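Long-range contacts in epidermal growth factor receptor pathway substrate 8-like protein 1 (Mus musculus, PDB 2CY4), which probably binds peptide motifs of partner proteins through its phosphotyrosine-binding domain, in signalling downstream of growth factor receptors: residues Ser9-Asn14 with Glu120-Asp125; Arg92-Leu97 with Val109-Gly114. One frame throughout, in Å; residues are numbered along the deposited sequence.

Both interactions belong to one phosphotyrosine-binding domain of the PH superfold. Interaction 2 is the buried one. It pairs two neighbouring strands of the antiparallel sheet, R92-L97 and V109-G114, by backbone bonds and apolar side chains. Interaction 1 is partly buried. It sets the C-terminal helix, through E120-D125, against the first strand, through S9-N14. Its inner part is apolar, but its outer end is polar and reaches a calcium ion. The two meet directly: I122 CG2 packs on L95 CD2 at 3.5 Å. Strand 9-20 is the sheet neighbour of 108-113, so the strand that carries the helix contact in interaction 1 lies beside the hairpin of interaction 2.

Interaction 1 of 2, residues Ser9-Asn14 with Glu120-Asp125; sequences SQYHVN and ELIRED. With CA (calcium ion), chain B.
The side chain of Y11 reaches from strand 9-14 to helix 120-125, and nearly all of it meets the helix. CB starts the contact 4.0 Å from I122 CD1. CG stands anti to the carbonyl carbon (chi1 -55°), which carries the ring to the helix, beneath I122. CG1 of I122 sits over the ring centre, 3.6 Å from the centroid and 11° off the normal, a CH-pi contact. At the rim, Y11 CE2 is 3.9 Å from L121 CD1. The ring ends at the hydroxyl, and Y11 OH donates a very short bond of 2.5 Å to D125 OD2, which lies in the ring plane. The carboxylate is turned 77° from the ring. This is the PH superfold of phosphotyrosine-binding domains, in which a C-terminal helix packs against the sheet. Farther along the strand, V13 CG1 touches I122 CD1 at 3.6 Å. S9 OG gives D125 OD2 a second very short bond, also 2.5 Å. Two hydroxyls therefore grip one carboxylate oxygen, and they probably fix the rotation of the group. A phenylalanine in place of Y11 would probably leave D125 OD2 with S9 OG alone of these two hydroxyl donors, and the carboxylate freer to turn. The other oxygen, D125 OD1, binds the calcium ion at 2.5 Å. D7 and five waters complete the site, and one of these waters also donates to S9 OG.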
ATOM      1  N   SER A   9       9.815 -19.957  -3.989  1.00 38.51           N
ATOM      2  CA  SER A   9      10.880 -19.552  -4.913  1.00 40.64           C
ATOM      3  C   SER A   9      11.115 -18.046  -4.638  1.00 39.06           C
ATOM      4  O   SER A   9      10.272 -17.370  -4.066  1.00 39.78           O
ATOM      5  CB  SER A   9      10.429 -19.831  -6.370  1.00 36.82           C
ATOM      6  OG  SER A   9       9.278 -19.039  -6.658  1.00 43.19           O
ATOM      7  N   GLN A  10      12.243 -17.502  -5.085  1.00 34.66           N
ATOM      8  CA  GLN A  10      12.522 -16.123  -4.778  1.00 35.17           C
ATOM      9  C   GLN A  10      13.369 -15.603  -5.929  1.00 39.68           C
ATOM     10  O   GLN A  10      14.192 -16.327  -6.505  1.00 38.13           O
ATOM     11  CB  GLN A  10      13.271 -16.083  -3.463  1.00 41.65           C
ATOM     12  CG  GLN A  10      13.399 -14.722  -2.896  1.00 48.20           C
ATOM     13  CD  GLN A  10      14.048 -14.800  -1.528  1.00 53.11           C
ATOM     14  OE1 GLN A  10      15.267 -14.909  -1.401  1.00 52.46           O
ATOM     15  NE2 GLN A  10      13.235 -14.788  -0.508  1.00 51.79           N
ATOM     16  N   TYR A  11      13.092 -14.392  -6.328  1.00 35.01           N
ATOM     17  CA  TYR A  11      13.817 -13.785  -7.419  1.00 31.49           C
ATOM     18  C   TYR A  11      14.266 -12.398  -7.029  1.00 35.96           C
ATOM     19  O   TYR A  11      13.559 -11.671  -6.271  1.00 39.43           O
ATOM     20  CB  TYR A  11      12.883 -13.589  -8.613  1.00 30.28           C
ATOM     21  CG  TYR A  11      12.199 -14.845  -9.062  1.00 35.35           C
ATOM     22  CD1 TYR A  11      10.980 -15.233  -8.494  1.00 34.87           C
ATOM     23  CD2 TYR A  11      12.759 -15.655 -10.070  1.00 35.05           C
ATOM     24  CE1 TYR A  11      10.307 -16.394  -8.910  1.00 36.81           C
ATOM     25  CE2 TYR A  11      12.100 -16.839 -10.493  1.00 33.60           C
ATOM     26  CZ  TYR A  11      10.879 -17.186  -9.904  1.00 42.43           C
ATOM     27  OH  TYR A  11      10.262 -18.346 -10.299  1.00 40.58           O
ATOM     28  N   HIS A  12      15.419 -12.016  -7.553  1.00 32.45           N
ATOM     29  CA  HIS A  12      15.887 -10.644  -7.400  1.00 35.75           C
ATOM     30  C   HIS A  12      15.268  -9.841  -8.556  1.00 36.19           C
ATOM     31  O   HIS A  12      15.438 -10.169  -9.737  1.00 35.52           O
ATOM     32  CB  HIS A  12      17.402 -10.555  -7.503  1.00 37.83           C
ATOM     33  CG  HIS A  12      18.082 -10.840  -6.222  1.00 46.04           C
ATOM     34  ND1 HIS A  12      18.435  -9.843  -5.354  1.00 51.26           N
ATOM     35  CD2 HIS A  12      18.422 -12.015  -5.635  1.00 51.70           C
ATOM     36  CE1 HIS A  12      18.971 -10.387  -4.264  1.00 53.15           C
ATOM     37  NE2 HIS A  12      18.970 -11.697  -4.413  1.00 59.22           N
ATOM     38  N   VAL A  13      14.538  -8.788  -8.225  1.00 28.78           N
ATOM     39  CA  VAL A  13      13.956  -7.962  -9.267  1.00 28.42           C
ATOM     40  C   VAL A  13      14.249  -6.528  -8.923  1.00 30.82           C
ATOM     41  O   VAL A  13      14.713  -6.238  -7.820  1.00 37.05           O
ATOM     42  CB  VAL A  13      12.415  -8.096  -9.308  1.00 36.97           C
ATOM     43  CG1 VAL A  13      12.010  -9.560  -9.514  1.00 28.81           C
ATOM     44  CG2 VAL A  13      11.838  -7.649  -7.990  1.00 35.09           C
ATOM     45  N   ASN A  14      13.968  -5.626  -9.874  1.00 34.31           N
ATOM     46  CA  ASN A  14      14.079  -4.205  -9.592  1.00 34.29           C
ATOM     47  C   ASN A  14      12.654  -3.679  -9.596  1.00 30.20           C
ATOM     48  O   ASN A  14      12.023  -3.696 -10.643  1.00 30.59           O
ATOM     49  CB  ASN A  14      14.755  -3.420 -10.702  1.00 35.43           C
ATOM     50  CG  ASN A  14      16.299  -3.438 -10.591  1.00 43.22           C
ATOM     51  OD1 ASN A  14      16.855  -3.725  -9.554  1.00 37.75           O
ATOM     52  ND2 ASN A  14      16.949  -3.093 -11.657  1.00 38.64           N
ATOM     53  N   GLU A 120       9.026 -13.237 -17.729  1.00 35.19           N
ATOM     54  CA  GLU A 120       8.185 -14.409 -18.124  1.00 36.72           C
ATOM     55  C   GLU A 120       8.225 -15.606 -17.170  1.00 33.42           C
ATOM     56  O   GLU A 120       7.194 -16.230 -16.854  1.00 39.53           O
ATOM     57  CB  GLU A 120       8.510 -14.917 -19.544  1.00 42.49           C
ATOM     58  CG  GLU A 120       7.387 -14.510 -20.533  1.00 70.52           C
ATOM     59  CD  GLU A 120       5.965 -15.090 -20.154  1.00 69.38           C
ATOM     60  OE1 GLU A 120       4.928 -14.613 -20.702  1.00 70.40           O
ATOM     61  OE2 GLU A 120       5.903 -16.029 -19.320  1.00 70.07           O
ATOM     62  N   LEU A 121       9.424 -15.917 -16.675  1.00 34.51           N
ATOM     63  CA  LEU A 121       9.595 -17.039 -15.743  1.00 35.38           C
ATOM     64  C   LEU A 121       8.864 -16.691 -14.439  1.00 34.92           C
ATOM     65  O   LEU A 121       8.211 -17.507 -13.809  1.00 33.35           O
ATOM     66  CB  LEU A 121      11.053 -17.216 -15.317  1.00 33.13           C
ATOM     67  CG  LEU A 121      11.629 -18.566 -14.943  1.00 40.51           C
ATOM     68  CD1 LEU A 121      12.841 -18.384 -14.047  1.00 33.51           C
ATOM     69  CD2 LEU A 121      10.673 -19.394 -14.392  1.00 41.81           C
ATOM     70  N   ILE A 122       9.043 -15.483 -13.972  1.00 32.26           N
ATOM     71  CA  ILE A 122       8.364 -15.146 -12.706  1.00 32.55           C
ATOM     72  C   ILE A 122       6.829 -15.179 -12.937  1.00 29.89           C
ATOM     73  O   ILE A 122       6.060 -15.678 -12.093  1.00 33.25           O
ATOM     74  CB  ILE A 122       8.812 -13.693 -12.223  1.00 33.64           C
ATOM     75  CG1 ILE A 122      10.315 -13.685 -11.921  1.00 32.46           C
ATOM     76  CG2 ILE A 122       8.069 -13.191 -10.856  1.00 30.81           C
ATOM     77  CD1 ILE A 122      10.909 -12.206 -11.743  1.00 29.80           C
ATOM     78  N   ARG A 123       6.404 -14.631 -14.065  1.00 30.08           N
ATOM     79  CA  ARG A 123       4.962 -14.574 -14.372  1.00 35.98           C
ATOM     80  C   ARG A 123       4.386 -16.016 -14.348  1.00 37.60           C
ATOM     81  O   ARG A 123       3.359 -16.327 -13.736  1.00 38.35           O
ATOM     82  CB  ARG A 123       4.710 -13.870 -15.733  1.00 32.39           C
ATOM     83  CG  ARG A 123       3.224 -13.987 -16.147  1.00 37.55           C
ATOM     84  CD  ARG A 123       3.043 -14.181 -17.579  1.00 46.91           C
ATOM     85  NE  ARG A 123       3.552 -15.481 -18.011  1.00 61.83           N
ATOM     86  CZ  ARG A 123       2.798 -16.589 -18.071  1.00 68.53           C
ATOM     87  NH1 ARG A 123       1.497 -16.503 -17.733  1.00 65.84           N
ATOM     88  NH2 ARG A 123       3.341 -17.770 -18.428  1.00 55.91           N
ATOM     89  N   GLU A 124       5.089 -16.918 -15.017  1.00 36.41           N
ATOM     90  CA  GLU A 124       4.682 -18.310 -15.028  1.00 36.72           C
ATOM     91  C   GLU A 124       4.621 -18.899 -13.658  1.00 34.87           C
ATOM     92  O   GLU A 124       3.684 -19.586 -13.322  1.00 41.56           O
ATOM     93  CB  GLU A 124       5.672 -19.083 -15.859  1.00 46.83           C
ATOM     94  CG  GLU A 124       5.482 -20.554 -15.813  1.00 67.57           C
ATOM     95  CD  GLU A 124       6.563 -21.282 -16.649  1.00 77.99           C
ATOM     96  OE1 GLU A 124       6.864 -20.842 -17.790  1.00 82.90           O
ATOM     97  OE2 GLU A 124       7.110 -22.293 -16.168  1.00 75.51           O
ATOM     98  N   ASP A 125       5.670 -18.688 -12.861  1.00 34.67           N
ATOM     99  CA  ASP A 125       5.662 -19.172 -11.473  1.00 35.11           C
ATOM    100  C   ASP A 125       4.413 -18.603 -10.688  1.00 42.57           C
ATOM    101  O   ASP A 125       3.664 -19.346 -10.025  1.00 37.75           O
ATOM    102  CB  ASP A 125       7.012 -18.721 -10.824  1.00 35.78           C
ATOM    103  CG  ASP A 125       7.329 -19.452  -9.560  1.00 43.06           C
ATOM    104  OD1 ASP A 125       6.475 -20.242  -9.162  1.00 43.14           O
ATOM    105  OD2 ASP A 125       8.411 -19.223  -8.954  1.00 42.40           O
TER
HETATM  106 CA    CA B 500       6.368 -22.233  -7.680  1.00 44.41          CA
HETATM  107  O   HOH W   1       7.270 -20.826  -6.104  1.00 37.00           O
HETATM  108  O   HOH W   2       4.148 -21.817  -9.087  1.00 44.30           O
HETATM  109  O   HOH W   3       8.473 -22.571  -8.787  1.00 41.63           O
HETATM  110  O   HOH W   4       6.064 -24.167  -8.788  1.00 60.76           O
HETATM  111  O   HOH W   5       4.656 -22.286  -5.948  1.00 39.03           O

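Interaction 2 of 2, residues Arg92-Leu97 with Val109-Gly114; sequences RSLLLL and VHFFQG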
ATOM      1  N   ARG A  92      13.389  -5.167 -22.927  1.00 84.86           N
ATOM      2  CA  ARG A  92      13.305  -6.259 -21.969  1.00 75.41           C
ATOM      3  C   ARG A  92      11.919  -6.192 -21.348  1.00 69.52           C
ATOM      4  O   ARG A  92      11.488  -5.114 -20.969  1.00 63.48           O
ATOM      5  CB  ARG A  92      14.397  -6.092 -20.914  1.00 74.35           C
ATOM      6  CG  ARG A  92      15.770  -6.220 -21.533  1.00 83.45           C
ATOM      7  CD  ARG A  92      16.926  -6.182 -20.553  1.00 93.50           C
ATOM      8  NE  ARG A  92      18.130  -6.779 -21.160  1.00103.82           N
ATOM      9  CZ  ARG A  92      19.328  -6.912 -20.578  1.00102.71           C
ATOM     10  NH1 ARG A  92      19.544  -6.488 -19.331  1.00104.01           N
ATOM     11  NH2 ARG A  92      20.319  -7.487 -21.254  1.00 96.51           N
ATOM     12  N   SER A  93      11.208  -7.322 -21.308  1.00 61.73           N
ATOM     13  CA  SER A  93       9.885  -7.374 -20.714  1.00 54.57           C
ATOM     14  C   SER A  93       9.906  -6.957 -19.238  1.00 47.25           C
ATOM     15  O   SER A  93      10.889  -7.138 -18.496  1.00 41.66           O
ATOM     16  CB  SER A  93       9.282  -8.781 -20.813  1.00 49.14           C
ATOM     17  OG  SER A  93       8.698  -8.963 -22.075  1.00 64.87           O
ATOM     18  N   LEU A  94       8.777  -6.402 -18.830  1.00 39.98           N
ATOM     19  CA  LEU A  94       8.588  -5.956 -17.477  1.00 35.52           C
ATOM     20  C   LEU A  94       7.609  -6.880 -16.836  1.00 33.84           C
ATOM     21  O   LEU A  94       6.778  -7.459 -17.518  1.00 36.81           O
ATOM     22  CB  LEU A  94       8.041  -4.508 -17.446  1.00 31.70           C
ATOM     23  CG  LEU A  94       8.987  -3.383 -17.926  1.00 35.48           C
ATOM     24  CD1 LEU A  94       8.198  -2.055 -17.783  1.00 33.32           C
ATOM     25  CD2 LEU A  94      10.382  -3.303 -17.092  1.00 30.81           C
ATOM     26  N   LEU A  95       7.757  -7.103 -15.531  1.00 29.92           N
ATOM     27  CA  LEU A  95       6.765  -7.932 -14.855  1.00 31.75           C
ATOM     28  C   LEU A  95       5.639  -6.960 -14.359  1.00 33.11           C
ATOM     29  O   LEU A  95       5.942  -5.992 -13.631  1.00 32.24           O
ATOM     30  CB  LEU A  95       7.382  -8.649 -13.645  1.00 30.12           C
ATOM     31  CG  LEU A  95       6.339  -9.454 -12.825  1.00 30.92           C
ATOM     32  CD1 LEU A  95       5.975 -10.691 -13.601  1.00 28.63           C
ATOM     33  CD2 LEU A  95       6.872  -9.925 -11.508  1.00 31.21           C
ATOM     34  N   LEU A  96       4.383  -7.187 -14.758  1.00 29.08           N
ATOM     35  CA  LEU A  96       3.255  -6.352 -14.322  1.00 29.56           C
ATOM     36  C   LEU A  96       2.446  -7.193 -13.302  1.00 30.07           C
ATOM     37  O   LEU A  96       2.163  -8.349 -13.515  1.00 31.97           O
ATOM     38  CB  LEU A  96       2.376  -5.951 -15.527  1.00 32.93           C
ATOM     39  CG  LEU A  96       0.942  -5.529 -15.130  1.00 36.17           C
ATOM     40  CD1 LEU A  96       0.950  -4.196 -14.475  1.00 29.81           C
ATOM     41  CD2 LEU A  96       0.128  -5.318 -16.376  1.00 45.40           C
ATOM     42  N   LEU A  97       2.141  -6.630 -12.167  1.00 27.91           N
ATOM     43  CA  LEU A  97       1.384  -7.341 -11.134  1.00 31.01           C
ATOM     44  C   LEU A  97       0.272  -6.354 -10.765  1.00 29.48           C
ATOM     45  O   LEU A  97       0.529  -5.162 -10.480  1.00 30.35           O
ATOM     46  CB  LEU A  97       2.284  -7.542  -9.903  1.00 27.24           C
ATOM     47  CG  LEU A  97       2.554  -8.939  -9.377  1.00 45.92           C
ATOM     48  CD1 LEU A  97       3.144  -8.716  -7.944  1.00 43.02           C
ATOM     49  CD2 LEU A  97       1.201  -9.789  -9.295  1.00 36.46           C
ATOM     50  N   VAL A 109      -1.174  -1.096  -9.361  1.00 29.47           N
ATOM     51  CA  VAL A 109      -0.377  -1.648 -10.438  1.00 31.65           C
ATOM     52  C   VAL A 109       1.094  -1.639  -9.997  1.00 34.67           C
ATOM     53  O   VAL A 109       1.572  -0.628  -9.460  1.00 32.30           O
ATOM     54  CB  VAL A 109      -0.434  -0.764 -11.658  1.00 32.42           C
ATOM     55  CG1 VAL A 109       0.716  -1.162 -12.662  1.00 36.42           C
ATOM     56  CG2 VAL A 109      -1.793  -0.906 -12.277  1.00 34.37           C
ATOM     57  N   HIS A 110       1.835  -2.723 -10.235  1.00 34.03           N
ATOM     58  CA  HIS A 110       3.264  -2.716  -9.868  1.00 30.80           C
ATOM     59  C   HIS A 110       4.067  -3.121 -11.077  1.00 34.87           C
ATOM     60  O   HIS A 110       3.695  -4.075 -11.747  1.00 38.67           O
ATOM     61  CB  HIS A 110       3.633  -3.751  -8.812  1.00 29.86           C
ATOM     62  CG  HIS A 110       2.816  -3.721  -7.557  1.00 36.62           C
ATOM     63  ND1 HIS A 110       3.050  -2.809  -6.538  1.00 36.77           N
ATOM     64  CD2 HIS A 110       1.745  -4.434  -7.171  1.00 36.01           C
ATOM     65  CE1 HIS A 110       2.148  -2.962  -5.596  1.00 39.71           C
ATOM     66  NE2 HIS A 110       1.330  -3.939  -5.945  1.00 35.89           N
ATOM     67  N   PHE A 111       5.112  -2.372 -11.406  1.00 33.30           N
ATOM     68  CA  PHE A 111       6.036  -2.803 -12.467  1.00 31.54           C
ATOM     69  C   PHE A 111       7.407  -3.133 -11.889  1.00 34.83           C
ATOM     70  O   PHE A 111       7.971  -2.353 -11.094  1.00 31.19           O
ATOM     71  CB  PHE A 111       6.223  -1.731 -13.518  1.00 28.28           C
ATOM     72  CG  PHE A 111       5.067  -1.621 -14.477  1.00 34.69           C
ATOM     73  CD1 PHE A 111       4.949  -2.568 -15.509  1.00 35.50           C
ATOM     74  CD2 PHE A 111       4.192  -0.525 -14.452  1.00 26.94           C
ATOM     75  CE1 PHE A 111       4.005  -2.432 -16.564  1.00 33.23           C
ATOM     76  CE2 PHE A 111       3.235  -0.361 -15.490  1.00 30.44           C
ATOM     77  CZ  PHE A 111       3.149  -1.303 -16.557  1.00 31.24           C
ATOM     78  N   PHE A 112       7.941  -4.294 -12.288  1.00 33.03           N
ATOM     79  CA  PHE A 112       9.286  -4.707 -11.867  1.00 32.98           C
ATOM     80  C   PHE A 112      10.141  -5.099 -13.114  1.00 32.88           C
ATOM     81  O   PHE A 112       9.608  -5.468 -14.163  1.00 31.14           O
ATOM     82  CB  PHE A 112       9.262  -5.942 -10.996  1.00 28.41           C
ATOM     83  CG  PHE A 112       8.351  -5.876  -9.830  1.00 36.78           C
ATOM     84  CD1 PHE A 112       7.006  -6.236  -9.991  1.00 32.08           C
ATOM     85  CD2 PHE A 112       8.842  -5.492  -8.547  1.00 29.49           C
ATOM     86  CE1 PHE A 112       6.165  -6.218  -8.886  1.00 30.17           C
ATOM     87  CE2 PHE A 112       8.001  -5.466  -7.432  1.00 35.58           C
ATOM     88  CZ  PHE A 112       6.656  -5.834  -7.604  1.00 31.90           C
ATOM     89  N   GLN A 113      11.472  -4.935 -13.036  1.00 32.78           N
ATOM     90  CA  GLN A 113      12.312  -5.430 -14.141  1.00 30.31           C
ATOM     91  C   GLN A 113      12.608  -6.868 -13.636  1.00 31.66           C
ATOM     92  O   GLN A 113      12.867  -7.051 -12.448  1.00 29.51           O
ATOM     93  CB  GLN A 113      13.620  -4.645 -14.198  1.00 33.60           C
ATOM     94  CG  GLN A 113      13.401  -3.183 -14.622  1.00 32.65           C
ATOM     95  CD  GLN A 113      14.719  -2.435 -14.708  1.00 39.73           C
ATOM     96  OE1 GLN A 113      15.107  -1.939 -15.770  1.00 48.57           O
ATOM     97  NE2 GLN A 113      15.419  -2.369 -13.608  1.00 32.45           N
ATOM     98  N   GLY A 114      12.526  -7.865 -14.522  1.00 32.62           N
ATOM     99  CA  GLY A 114      12.753  -9.288 -14.185  1.00 33.15           C
ATOM    100  C   GLY A 114      14.249  -9.667 -14.142  1.00 33.54           C
ATOM    101  O   GLY A 114      14.609 -10.760 -13.718  1.00 33.35           O
TER
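L95 and F112 face each other as a hydrogen-bonded antiparallel pair. L95 N reaches F112 O at 2.8 Å, and F112 N returns to L95 O at 2.9 Å. L97 and H110 form the next such pair, with H110 N 2.8 Å from L97 O. These strands make a beta hairpin of the antiparallel sheet. Packing is closest around L96. Its CD1 lies 3.5 Å from V109 CG1 and also sits over the F111 ring, offset toward its rim, in a CH-pi contact. L96 CG is anti to the backbone N (chi1 159°), and with chi2 at 73° this turns CD1 to the ring. L94 CD1 reaches F111 CD1 at 4.0 Å. Helix 30-42 lies on the sheet face that carries L94, L96 and F111, where A33 and S34 touch F111. On the other face, F112 CD1 meets L95 CD2 at 4.0 Å, while its CE1 meets L97 CD1. There too, H110 ND1 is hydrogen-bonded to T18 OG1 of strand 9-20. The open end of the hairpin, away from the turn, is looser. Q113 there is partly exposed, and S93 O stays 4.4 Å from G114 N. Backbone bonds join the strands, and the apolar side chains on both faces probably favour this register over a slipped one.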